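Local coordinates for MutT/nudix family protein (Deinococcus radiodurans, PDB 2W4E) that probably hydrolyses ADP-ribose with the help of magnesium, this chain being the Nudix domain of the N-terminally truncated protein, at residues Met117-Glu122 with Gln134-Leu139; Gly121-Gln124 with Ser128-Thr131; Glu57-Ala62 with Ile104-Leu109; Ala49-Glu54 with Ser64-Leu69; Gln24-Leu29 with Ile33-Ala38. All blocks are in the same frame, centred on the assembly; numbering follows the deposited sequence.

Contact 1. Residues Met117-Glu122 with Gln134-Leu139; sequences MLEAGE and QARGEL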
# COMPACT_ATOMS: atom_id res chain seq x y z
N MET A 117 9.49 -1.80 12.01
CA MET A 117 8.37 -0.86 12.08
C MET A 117 7.21 -1.26 11.15
O MET A 117 6.07 -1.32 11.57
CB MET A 117 8.81 0.56 11.80
CG MET A 117 9.72 1.14 12.88
SD MET A 117 10.62 2.63 12.28
CE MET A 117 9.30 3.81 12.33
N LEU A 118 7.54 -1.51 9.88
CA LEU A 118 6.54 -1.91 8.87
C LEU A 118 5.69 -3.13 9.35
O LEU A 118 4.48 -3.10 9.30
CB LEU A 118 7.25 -2.25 7.57
CG LEU A 118 6.38 -2.55 6.33
CD1 LEU A 118 5.46 -1.39 5.98
CD2 LEU A 118 7.22 -3.01 5.11
N GLU A 119 6.35 -4.17 9.83
CA GLU A 119 5.69 -5.41 10.19
C GLU A 119 4.82 -5.21 11.43
O GLU A 119 3.70 -5.73 11.49
CB GLU A 119 6.73 -6.50 10.38
CG GLU A 119 7.29 -6.99 9.06
CD GLU A 119 8.23 -8.14 9.22
OE1 GLU A 119 8.54 -8.47 10.39
OE2 GLU A 119 8.65 -8.72 8.18
N ALA A 120 5.30 -4.36 12.34
CA ALA A 120 4.57 -4.06 13.57
C ALA A 120 3.34 -3.16 13.34
O ALA A 120 2.54 -2.98 14.25
CB ALA A 120 5.52 -3.41 14.58
N GLY A 121 3.18 -2.59 12.16
CA GLY A 121 2.09 -1.62 11.99
C GLY A 121 2.41 -0.17 12.35
O GLY A 121 1.55 0.71 12.27
N GLU A 122 3.66 0.11 12.68
CA GLU A 122 4.03 1.47 13.14
C GLU A 122 4.15 2.50 12.01
O GLU A 122 4.20 3.70 12.25
CB GLU A 122 5.34 1.41 13.95
CG GLU A 122 5.26 0.55 15.22
CD GLU A 122 6.65 0.27 15.82
OE1 GLU A 122 7.62 1.00 15.53
OE2 GLU A 122 6.77 -0.71 16.58
N GLN A 134 6.73 -3.34 -1.55
CA GLN A 134 7.11 -3.67 -2.95
C GLN A 134 8.64 -3.67 -3.15
O GLN A 134 9.13 -4.40 -3.99
CB GLN A 134 6.49 -2.65 -3.93
CG GLN A 134 4.95 -2.70 -4.10
CD GLN A 134 4.50 -1.48 -4.93
OE1 GLN A 134 5.25 -0.51 -5.06
NE2 GLN A 134 3.31 -1.52 -5.46
N ALA A 135 9.38 -2.86 -2.38
CA ALA A 135 10.85 -2.81 -2.53
C ALA A 135 11.59 -3.96 -1.81
O ALA A 135 12.79 -4.14 -2.00
CB ALA A 135 11.37 -1.46 -1.98
N ARG A 136 10.88 -4.69 -0.97
CA ARG A 136 11.53 -5.61 0.00
C ARG A 136 12.30 -6.73 -0.68
O ARG A 136 13.42 -7.04 -0.27
CB ARG A 136 10.47 -6.18 0.97
CG ARG A 136 11.06 -7.00 2.11
CD ARG A 136 9.94 -7.49 3.05
NE ARG A 136 10.58 -7.91 4.30
CZ ARG A 136 10.00 -8.01 5.49
NH1 ARG A 136 8.71 -7.71 5.66
NH2 ARG A 136 10.72 -8.42 6.52
N GLY A 137 11.72 -7.32 -1.73
CA GLY A 137 12.38 -8.41 -2.49
C GLY A 137 13.71 -7.94 -3.07
O GLY A 137 14.77 -8.58 -2.85
N GLU A 138 13.67 -6.81 -3.77
CA GLU A 138 14.91 -6.15 -4.26
C GLU A 138 15.99 -5.91 -3.18
O GLU A 138 17.16 -6.21 -3.38
CB GLU A 138 14.54 -4.83 -4.96
CG GLU A 138 15.63 -4.20 -5.78
CD GLU A 138 16.04 -5.00 -7.04
OE1 GLU A 138 15.18 -5.41 -7.86
OE2 GLU A 138 17.24 -5.20 -7.23
N LEU A 139 15.60 -5.36 -2.03
CA LEU A 139 16.61 -5.06 -1.00
C LEU A 139 17.23 -6.32 -0.39
O LEU A 139 18.41 -6.35 0.02
CB LEU A 139 16.00 -4.16 0.08
CG LEU A 139 15.57 -2.75 -0.44
CD1 LEU A 139 14.68 -2.06 0.60
CD2 LEU A 139 16.81 -1.93 -0.71
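R136 reaches across from helix 126-141 to E119 near the end of helix 111-120, and this pair joins two helices of the Nudix fold at the protein surface. The ionic part is a salt bridge in which a single carboxylate oxygen does the work. E119 OE2 accepts from R136 NH2 at 2.7 Å and from R136 NH1 at 2.7 Å, an end-on grip in which the two N-H bonds are bent to similar degrees. The oxygen lies close to the guanidinium plane, but the carboxylate is rotated 39° against it. NH1 arrives on the anti side, whereas NH2 comes from above the carboxylate plane. R136 can span the distance because its CG is anti to the backbone N (chi1 -173°) and the chain stays extended as far as NE. An alanine here would remove both donors and is likely to leave the E119 carboxylate without its cationic mate.

This bridge is the only contact between the two segments within 4.5 Å. Beneath it, L118 packs on L132 and W133 of helix 126-141, and L139 on L111 and Y115 of helix 111-120. The backbone part closes the first helix. G121, with a positive phi, ends it in a Schellman motif, where G121 N bonds to L118 O at 3.2 Å and E122 N to M117 O at 3.0 Å.

Contact 2. Residues Gly121-Gln124 with Ser128-Thr131; sequences GEIQ and SSLT
The hydroxyl of S129 sits among carbonyl oxygens: OG lies 2.8 Å from I123 O across the contact, while its hydrogen bond runs to D125 O, one turn back, just ahead of helix 126-141. The torsion explains this position, since OG stands beside the backbone N and anti to the carbonyl carbon (chi1 -60°), which directs it back toward the preceding turn. Both oxygens belong to the chain just before the helix, and the side chain of S129 is thus fitted against the segment that leads into its own helix.

The same serine also meets a hydrocarbon branch. I123 CG2 is 3.5 Å from S129 OG, because this methyl is anti to the backbone N, and it approaches S128 CB as well, at the longer distance of 4.5 Å. The other branch, CG1, goes a different way and packs on helix 111-120, where it comes within 3.7 Å of L118 N.

The arrangement is the short connection between two successive helices of the Nudix domain, 111-120 and 126-141. G121, at a positive phi, finishes helix 111-120 in a Schellman motif, and I123 then turns inward to fill the corner before helix 126-141 starts.

S128 carries its own polar partners: its OG bonds to D125 OD2 and to I36 N, tying the first turn of the helix to a neighbouring strand connection. Close by, the second subunit takes part, with Q124 making backbone hydrogen bonds to it and S129 packing against L130 of that subunit.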
# COMPACT_ATOMS: atom_id res chain seq x y z
N GLY A 121 3.18 -2.59 12.16
CA GLY A 121 2.09 -1.62 11.99
C GLY A 121 2.41 -0.17 12.35
O GLY A 121 1.55 0.71 12.27
N GLU A 122 3.66 0.11 12.68
CA GLU A 122 4.03 1.47 13.14
C GLU A 122 4.15 2.50 12.01
O GLU A 122 4.20 3.70 12.25
CB GLU A 122 5.34 1.41 13.95
CG GLU A 122 5.26 0.55 15.22
CD GLU A 122 6.65 0.27 15.82
OE1 GLU A 122 7.62 1.00 15.53
OE2 GLU A 122 6.77 -0.71 16.58
N ILE A 123 4.21 2.04 10.76
CA ILE A 123 4.17 2.92 9.58
C ILE A 123 2.70 2.99 9.09
O ILE A 123 2.26 2.13 8.32
CB ILE A 123 5.04 2.38 8.41
CG1 ILE A 123 6.43 1.91 8.89
CG2 ILE A 123 5.16 3.43 7.29
CD1 ILE A 123 7.50 2.89 8.76
N GLN A 124 1.97 4.00 9.52
CA GLN A 124 0.54 4.09 9.24
C GLN A 124 0.32 4.77 7.89
O GLN A 124 -0.79 4.75 7.40
CB GLN A 124 -0.19 4.90 10.32
CG GLN A 124 -0.10 4.34 11.77
CD GLN A 124 -0.25 5.51 12.73
OE1 GLN A 124 0.57 6.42 12.71
NE2 GLN A 124 -1.34 5.53 13.50
N SER A 128 3.52 4.99 1.65
CA SER A 128 4.87 4.62 2.11
C SER A 128 4.96 3.18 2.47
O SER A 128 5.95 2.55 2.11
CB SER A 128 5.37 5.48 3.30
OG SER A 128 5.37 6.86 2.94
N SER A 129 3.95 2.65 3.17
CA SER A 129 4.01 1.21 3.55
C SER A 129 3.99 0.34 2.30
O SER A 129 4.70 -0.65 2.24
CB SER A 129 2.83 0.75 4.45
OG SER A 129 2.83 1.49 5.64
N LEU A 130 3.15 0.69 1.33
CA LEU A 130 3.03 -0.19 0.16
C LEU A 130 4.37 -0.17 -0.60
O LEU A 130 4.81 -1.18 -1.10
CB LEU A 130 1.88 0.26 -0.78
CG LEU A 130 1.69 -0.50 -2.09
CD1 LEU A 130 1.68 -2.08 -1.91
CD2 LEU A 130 0.42 -0.05 -2.76
N THR A 131 5.01 0.99 -0.67
CA THR A 131 6.29 1.08 -1.41
C THR A 131 7.35 0.21 -0.72
O THR A 131 8.15 -0.47 -1.39
CB THR A 131 6.74 2.55 -1.50
OG1 THR A 131 5.73 3.27 -2.19
CG2 THR A 131 8.10 2.71 -2.28

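Contact 3. Residues Glu57-Ala62 with Ile104-Leu109; sequences EEVGGA and IERVVL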
# COMPACT_ATOMS: atom_id res chain seq x y z
N GLU A 57 15.18 18.10 -3.53
CA GLU A 57 14.47 19.14 -2.81
C GLU A 57 14.03 18.75 -1.40
O GLU A 57 14.14 19.55 -0.46
CB GLU A 57 13.26 19.65 -3.63
CG GLU A 57 13.65 20.15 -5.00
CD GLU A 57 12.45 20.70 -5.82
OE1 GLU A 57 12.72 21.53 -6.72
OE2 GLU A 57 11.27 20.31 -5.60
N GLU A 58 13.55 17.52 -1.20
CA GLU A 58 13.01 17.15 0.10
C GLU A 58 14.05 16.74 1.13
O GLU A 58 13.87 17.03 2.30
CB GLU A 58 11.92 16.05 0.01
CG GLU A 58 10.52 16.61 -0.11
CD GLU A 58 9.45 15.63 0.35
OE1 GLU A 58 8.41 16.09 0.88
OE2 GLU A 58 9.62 14.41 0.19
N VAL A 59 15.11 16.04 0.72
CA VAL A 59 16.08 15.51 1.69
C VAL A 59 17.53 15.82 1.34
O VAL A 59 18.44 15.38 2.04
CB VAL A 59 15.98 13.96 1.90
CG1 VAL A 59 14.70 13.57 2.65
CG2 VAL A 59 16.14 13.19 0.58
N GLY A 60 17.71 16.55 0.24
CA GLY A 60 19.04 16.93 -0.26
C GLY A 60 19.79 15.70 -0.73
O GLY A 60 20.97 15.54 -0.46
N GLY A 61 19.09 14.81 -1.42
CA GLY A 61 19.66 13.49 -1.75
C GLY A 61 19.94 13.39 -3.22
O GLY A 61 19.31 14.10 -4.00
N ALA A 62 20.88 12.51 -3.61
CA ALA A 62 21.04 12.07 -5.01
C ALA A 62 21.27 10.57 -5.01
O ALA A 62 21.83 10.05 -4.08
CB ALA A 62 22.24 12.77 -5.64
N ILE A 104 9.13 19.61 7.57
CA ILE A 104 9.82 18.34 7.27
C ILE A 104 11.05 18.15 8.17
O ILE A 104 11.78 19.08 8.40
CB ILE A 104 10.23 18.24 5.75
CG1 ILE A 104 8.97 18.07 4.88
CG2 ILE A 104 11.19 17.09 5.50
CD1 ILE A 104 9.20 18.31 3.38
N GLU A 105 11.22 16.94 8.70
CA GLU A 105 12.43 16.55 9.40
C GLU A 105 12.96 15.25 8.79
O GLU A 105 12.26 14.24 8.72
CB GLU A 105 12.17 16.37 10.88
CG GLU A 105 13.32 15.67 11.62
CD GLU A 105 12.93 15.09 12.98
OE1 GLU A 105 13.81 14.54 13.67
OE2 GLU A 105 11.74 15.15 13.37
N ARG A 106 14.21 15.27 8.38
CA ARG A 106 14.85 14.08 7.86
C ARG A 106 15.23 13.08 8.94
O ARG A 106 15.76 13.46 9.99
CB ARG A 106 16.06 14.47 7.04
CG ARG A 106 16.56 13.35 6.15
CD ARG A 106 18.03 13.37 6.16
NE ARG A 106 18.51 14.33 5.22
CZ ARG A 106 19.65 15.01 5.34
NH1 ARG A 106 20.42 14.87 6.41
NH2 ARG A 106 19.99 15.83 4.38
N VAL A 107 14.96 11.81 8.67
CA VAL A 107 15.13 10.74 9.63
C VAL A 107 15.82 9.58 8.92
O VAL A 107 15.20 8.90 8.11
CB VAL A 107 13.73 10.26 10.22
CG1 VAL A 107 13.86 8.97 11.02
CG2 VAL A 107 13.08 11.36 11.10
N VAL A 108 17.08 9.33 9.24
CA VAL A 108 17.83 8.20 8.64
C VAL A 108 17.90 6.99 9.58
O VAL A 108 18.48 7.08 10.65
CB VAL A 108 19.26 8.66 8.20
CG1 VAL A 108 20.10 7.48 7.65
CG2 VAL A 108 19.15 9.76 7.15
N LEU A 109 17.31 5.87 9.18
CA LEU A 109 17.29 4.66 10.00
C LEU A 109 17.81 3.45 9.28
O LEU A 109 17.55 3.29 8.09
CB LEU A 109 15.83 4.36 10.41
CG LEU A 109 15.11 5.38 11.28
CD1 LEU A 109 13.60 5.11 11.23
CD2 LEU A 109 15.61 5.24 12.70
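The last residues of the Nudix box, the sequence whose glutamates usually bind divalent metal ions in this family, meet strand 104-110 through V59 and E58. The main polar link is R106 to the carbonyl of V59. R106 NH2 gives V59 O a hydrogen bond of 2.8 Å at 157°, and R106 NE adds a weak one to V59 O at 3.3 Å. The carbonyl oxygen thus lies at the edge of the guanidinium, near its plane, while NH2 stands above the carbonyl plane. A bend at chi2 and chi3 swings the head group round to this place, and the two side chains cross at about a right angle, with V59 CG1 4.0 Å from R106 CG.

The second link is mixed in character. I104 CD1 touches E58 OE1 at 3.4 Å, whereas the other carboxylate oxygen, OE2, is hydrogen-bonded to A38 N.

R106 NH2 also makes a weak bond to G94 O, so one nitrogen is shared between two backbone carbonyls. Since carbonyls near the C-terminal end of a helix carry a partial negative potential, the positive charge of R106 would probably be stabilised beside V59 O.

Contact 4. Residues Ala49-Glu54 with Ser64-Leu69; sequences AAAARE and SEWVPL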
# COMPACT_ATOMS: atom_id res chain seq x y z
N ALA A 49 12.69 12.23 -13.93
CA ALA A 49 13.13 13.59 -13.59
C ALA A 49 12.42 14.18 -12.38
O ALA A 49 13.06 14.85 -11.55
CB ALA A 49 12.98 14.53 -14.81
N ALA A 50 11.11 13.95 -12.28
CA ALA A 50 10.38 14.33 -11.07
C ALA A 50 11.01 13.66 -9.82
O ALA A 50 11.19 14.30 -8.77
CB ALA A 50 8.91 13.92 -11.20
N ALA A 51 11.32 12.39 -9.96
CA ALA A 51 11.91 11.60 -8.85
C ALA A 51 13.22 12.20 -8.32
O ALA A 51 13.32 12.48 -7.13
CB ALA A 51 12.06 10.10 -9.22
N ALA A 52 14.19 12.48 -9.20
CA ALA A 52 15.45 13.11 -8.78
C ALA A 52 15.24 14.50 -8.15
O ALA A 52 15.82 14.81 -7.10
CB ALA A 52 16.41 13.16 -9.95
N ARG A 53 14.37 15.30 -8.77
CA ARG A 53 14.06 16.61 -8.26
C ARG A 53 13.54 16.57 -6.82
O ARG A 53 14.02 17.29 -5.94
CB ARG A 53 13.02 17.34 -9.18
CG ARG A 53 12.76 18.72 -8.64
CD ARG A 53 11.65 19.56 -9.25
NE ARG A 53 10.54 18.76 -9.75
CZ ARG A 53 9.53 18.34 -9.02
NH1 ARG A 53 9.48 18.63 -7.71
NH2 ARG A 53 8.57 17.62 -9.58
N GLU A 54 12.58 15.70 -6.58
CA GLU A 54 11.97 15.52 -5.29
C GLU A 54 12.96 15.04 -4.24
O GLU A 54 12.98 15.54 -3.07
CB GLU A 54 10.84 14.48 -5.43
CG GLU A 54 9.72 14.62 -4.41
CD GLU A 54 9.15 16.04 -4.34
OE1 GLU A 54 8.54 16.52 -5.33
OE2 GLU A 54 9.30 16.68 -3.31
N SER A 64 22.55 6.79 -6.89
CA SER A 64 23.41 6.14 -7.89
C SER A 64 22.61 5.30 -8.87
O SER A 64 23.00 5.18 -10.06
CB SER A 64 24.46 5.26 -7.18
OG SER A 64 23.92 4.01 -6.86
N GLU A 65 21.50 4.72 -8.40
CA GLU A 65 20.67 3.78 -9.22
C GLU A 65 19.18 3.93 -8.85
O GLU A 65 18.83 4.15 -7.68
CB GLU A 65 21.09 2.31 -9.01
CG GLU A 65 20.32 1.30 -9.87
CD GLU A 65 20.58 -0.15 -9.53
OE1 GLU A 65 21.48 -0.44 -8.71
OE2 GLU A 65 19.93 -1.04 -10.10
N TRP A 66 18.31 3.79 -9.85
CA TRP A 66 16.85 3.89 -9.67
C TRP A 66 16.19 2.60 -10.11
O TRP A 66 16.49 2.09 -11.18
CB TRP A 66 16.29 5.05 -10.53
CG TRP A 66 16.68 6.40 -10.05
CD1 TRP A 66 17.77 7.14 -10.43
CD2 TRP A 66 15.98 7.18 -9.08
NE1 TRP A 66 17.78 8.33 -9.74
CE2 TRP A 66 16.70 8.38 -8.91
CE3 TRP A 66 14.84 6.96 -8.30
CZ2 TRP A 66 16.29 9.38 -8.03
CZ3 TRP A 66 14.41 7.98 -7.44
CH2 TRP A 66 15.14 9.17 -7.30
N VAL A 67 15.29 2.06 -9.30
CA VAL A 67 14.57 0.82 -9.64
C VAL A 67 13.06 1.15 -9.57
O VAL A 67 12.53 1.42 -8.47
CB VAL A 67 14.89 -0.35 -8.67
CG1 VAL A 67 14.09 -1.66 -9.05
CG2 VAL A 67 16.40 -0.66 -8.66
N PRO A 68 12.37 1.17 -10.74
CA PRO A 68 10.94 1.49 -10.71
C PRO A 68 10.14 0.35 -10.13
O PRO A 68 10.48 -0.80 -10.32
CB PRO A 68 10.56 1.70 -12.21
CG PRO A 68 11.85 1.82 -12.96
CD PRO A 68 12.87 1.01 -12.12
N LEU A 69 9.08 0.66 -9.41
CA LEU A 69 8.24 -0.39 -8.78
C LEU A 69 6.81 -0.22 -9.28
O LEU A 69 6.52 0.81 -9.88
CB LEU A 69 8.27 -0.23 -7.27
CG LEU A 69 9.64 -0.50 -6.64
CD1 LEU A 69 9.58 0.04 -5.20
CD2 LEU A 69 10.03 -1.97 -6.71
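In W66 the first torsion (chi1 -70°) sets CG beside the backbone N, and the second (chi2 92°) turns the indole crosswise, so that its six-membered ring reaches A51 and A52. The residue stands on strand 65-68, one edge of the mixed sheet of the Nudix fold, and the alanines belong to helix 47-59, which carries most of the Nudix box. The helix meets the ring with small groups alone. A51 CB lies 3.6 Å from W66 CZ3, and W66 CH2 is 3.7 Å from A51 C, so the indole rests against backbone as well as methyl. Such closeness is possible because the alanines put no longer chain in the way. W66 also packs on I10, L86 and A88, which places it between the helix and the sheet.

A serine in its place would probably leave A51 and A52 without the ring that covers them and open a gap between helix and strand.

Just before W66, S64 and E65 both face L89 in a classic beta bulge. On another side of the helix, R53 makes salt bridges to E45 and E57. On the pyrrole-nitrogen side of the six-membered ring, W66 CZ2 approaches A52 CA at 3.9 Å.

Contact 5. Residues Gln24-Leu29 with Ile33-Ala38; sequences QFRYPL and ITEIVA
Q24 and I33 pair as an antiparallel, hydrogen-bonded couple in the beta hairpin of strands 18-26 and 31-35, a contact that is tight around the side chains of R26, I33 and E35 and looser at the residues of the turn. Q24 N bonds to I33 O at 3.2 Å and I33 N to Q24 O at 3.1 Å, the latter with the donor above the carbonyl plane. The short segment axes run at 123° rather than fully antiparallel; away from the turn the pairing continues from E35 to I22.

The tight part is the salt bridge between R26 and E35. R26 grips one oxygen side-on: NE meets E35 OE2 at 2.9 Å in a fairly straight bond, and NH2 meets the same E35 OE2 at 3.2 Å. Both nitrogens arrive on the syn side of OE2, which lies in the guanidinium plane, although the carboxylate itself is turned 67° away from that plane. The bend of the arginine at chi2 (-53°) brings the guanidinium back over the hairpin, and the methylene R26 CG presses on I33 CG2 at 3.5 Å. E35, a buried residue, therefore has its charge met by R26.

The looser part lies toward the turn, where Y27 is exposed; F25, on the strand, points away from the other segment. L29 leans back from the turn, and it and I33 both pack against Y73 of the second subunit, so that subunit lies against this side. Within the hairpin L29 packs on I33 through one methyl, CD1, which lies 3.8 Å from I33 CB.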
# COMPACT_ATOMS: atom_id res chain seq x y z
N GLN A 24 6.79 14.49 8.43
CA GLN A 24 6.18 15.63 7.84
C GLN A 24 4.86 15.92 8.56
O GLN A 24 4.07 15.02 8.76
CB GLN A 24 5.86 15.32 6.39
CG GLN A 24 5.35 16.51 5.63
CD GLN A 24 5.55 16.34 4.15
OE1 GLN A 24 5.45 15.21 3.59
NE2 GLN A 24 5.80 17.45 3.47
N PHE A 25 4.66 17.18 8.95
CA PHE A 25 3.37 17.62 9.50
C PHE A 25 2.28 17.41 8.45
O PHE A 25 2.45 17.77 7.28
CB PHE A 25 3.42 19.10 9.90
CG PHE A 25 2.16 19.58 10.60
CD1 PHE A 25 1.93 19.26 11.93
CD2 PHE A 25 1.20 20.33 9.92
CE1 PHE A 25 0.75 19.68 12.59
CE2 PHE A 25 0.01 20.76 10.57
CZ PHE A 25 -0.20 20.44 11.90
N ARG A 26 1.17 16.80 8.85
CA ARG A 26 0.03 16.66 7.98
C ARG A 26 -1.20 17.25 8.62
O ARG A 26 -1.67 16.79 9.68
CB ARG A 26 -0.22 15.18 7.62
CG ARG A 26 0.94 14.52 6.83
CD ARG A 26 1.31 15.34 5.57
NE ARG A 26 1.94 14.48 4.56
CZ ARG A 26 2.21 14.88 3.33
NH1 ARG A 26 1.90 16.11 2.96
NH2 ARG A 26 2.76 14.05 2.45
N TYR A 27 -1.78 18.24 7.95
CA TYR A 27 -2.94 18.93 8.50
C TYR A 27 -4.13 18.04 8.87
O TYR A 27 -4.79 18.27 9.91
CB TYR A 27 -3.36 20.05 7.55
CG TYR A 27 -4.49 20.91 8.05
CD1 TYR A 27 -4.25 21.96 8.95
CD2 TYR A 27 -5.79 20.69 7.61
CE1 TYR A 27 -5.30 22.77 9.40
CE2 TYR A 27 -6.84 21.49 8.04
CZ TYR A 27 -6.59 22.52 8.94
OH TYR A 27 -7.64 23.29 9.36
N PRO A 28 -4.43 17.01 8.06
CA PRO A 28 -5.56 16.24 8.54
C PRO A 28 -5.30 15.48 9.85
O PRO A 28 -6.27 15.01 10.47
CB PRO A 28 -5.85 15.25 7.38
CG PRO A 28 -5.34 16.04 6.15
CD PRO A 28 -4.07 16.65 6.67
N LEU A 29 -4.03 15.36 10.24
CA LEU A 29 -3.69 14.70 11.51
C LEU A 29 -3.46 15.71 12.65
O LEU A 29 -3.53 15.32 13.79
CB LEU A 29 -2.43 13.82 11.37
CG LEU A 29 -2.31 12.78 10.25
CD1 LEU A 29 -1.08 11.78 10.50
CD2 LEU A 29 -3.61 12.01 10.04
N ILE A 33 3.96 12.62 10.64
CA ILE A 33 3.88 11.19 10.37
C ILE A 33 5.10 10.80 9.53
O ILE A 33 5.58 11.58 8.71
CB ILE A 33 2.52 10.78 9.71
CG1 ILE A 33 2.49 9.28 9.38
CG2 ILE A 33 2.21 11.67 8.48
CD1 ILE A 33 1.11 8.67 9.06
N THR A 34 5.61 9.59 9.79
CA THR A 34 6.77 9.03 9.11
C THR A 34 6.37 8.62 7.68
O THR A 34 5.41 7.83 7.47
CB THR A 34 7.30 7.78 9.88
OG1 THR A 34 7.65 8.19 11.19
CG2 THR A 34 8.57 7.26 9.23
N GLU A 35 7.09 9.18 6.71
CA GLU A 35 6.83 8.95 5.30
C GLU A 35 8.14 8.74 4.54
O GLU A 35 9.22 9.13 5.01
CB GLU A 35 6.11 10.15 4.68
CG GLU A 35 4.76 10.46 5.33
CD GLU A 35 4.13 11.72 4.78
OE1 GLU A 35 4.88 12.64 4.38
OE2 GLU A 35 2.89 11.79 4.75
N ILE A 36 8.04 8.12 3.37
CA ILE A 36 9.15 8.21 2.38
C ILE A 36 9.04 9.55 1.60
O ILE A 36 8.13 10.34 1.87
CB ILE A 36 9.21 6.97 1.44
CG1 ILE A 36 7.94 6.84 0.59
CG2 ILE A 36 9.49 5.66 2.25
CD1 ILE A 36 8.11 5.76 -0.58
N VAL A 37 9.98 9.83 0.69
CA VAL A 37 9.98 11.05 -0.11
C VAL A 37 8.87 11.00 -1.13
O VAL A 37 8.62 9.94 -1.69
CB VAL A 37 11.38 11.24 -0.80
CG1 VAL A 37 11.36 12.43 -1.77
CG2 VAL A 37 12.46 11.45 0.26
N ALA A 38 8.20 12.13 -1.39
CA ALA A 38 7.16 12.13 -2.40
C ALA A 38 6.80 13.54 -2.83
O ALA A 38 7.02 14.49 -2.08
CB ALA A 38 5.89 11.41 -1.86

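Overall arrangement
The five contacts show how one Nudix domain ties its two sheets to its helices. Along the chain contact 5 comes first, then contacts 3 and 4, whose segments interleave and share helix 47-59, and last contacts 2 and 1, which share G121 and E122 and both use helix 126-141. Contacts 1 and 2 have centres about 8 Å apart, whereas contacts 4 and 5 lie about 20 Å apart, on opposite sides of the chain's centre. Contact 5 touches contact 3 through E58 and A38, and contact 2 through S128 and I36, so the hairpin is a hub between the Nudix-box helix and the C-terminal helix. Contacts 1, 2 and 5 also face the second subunit.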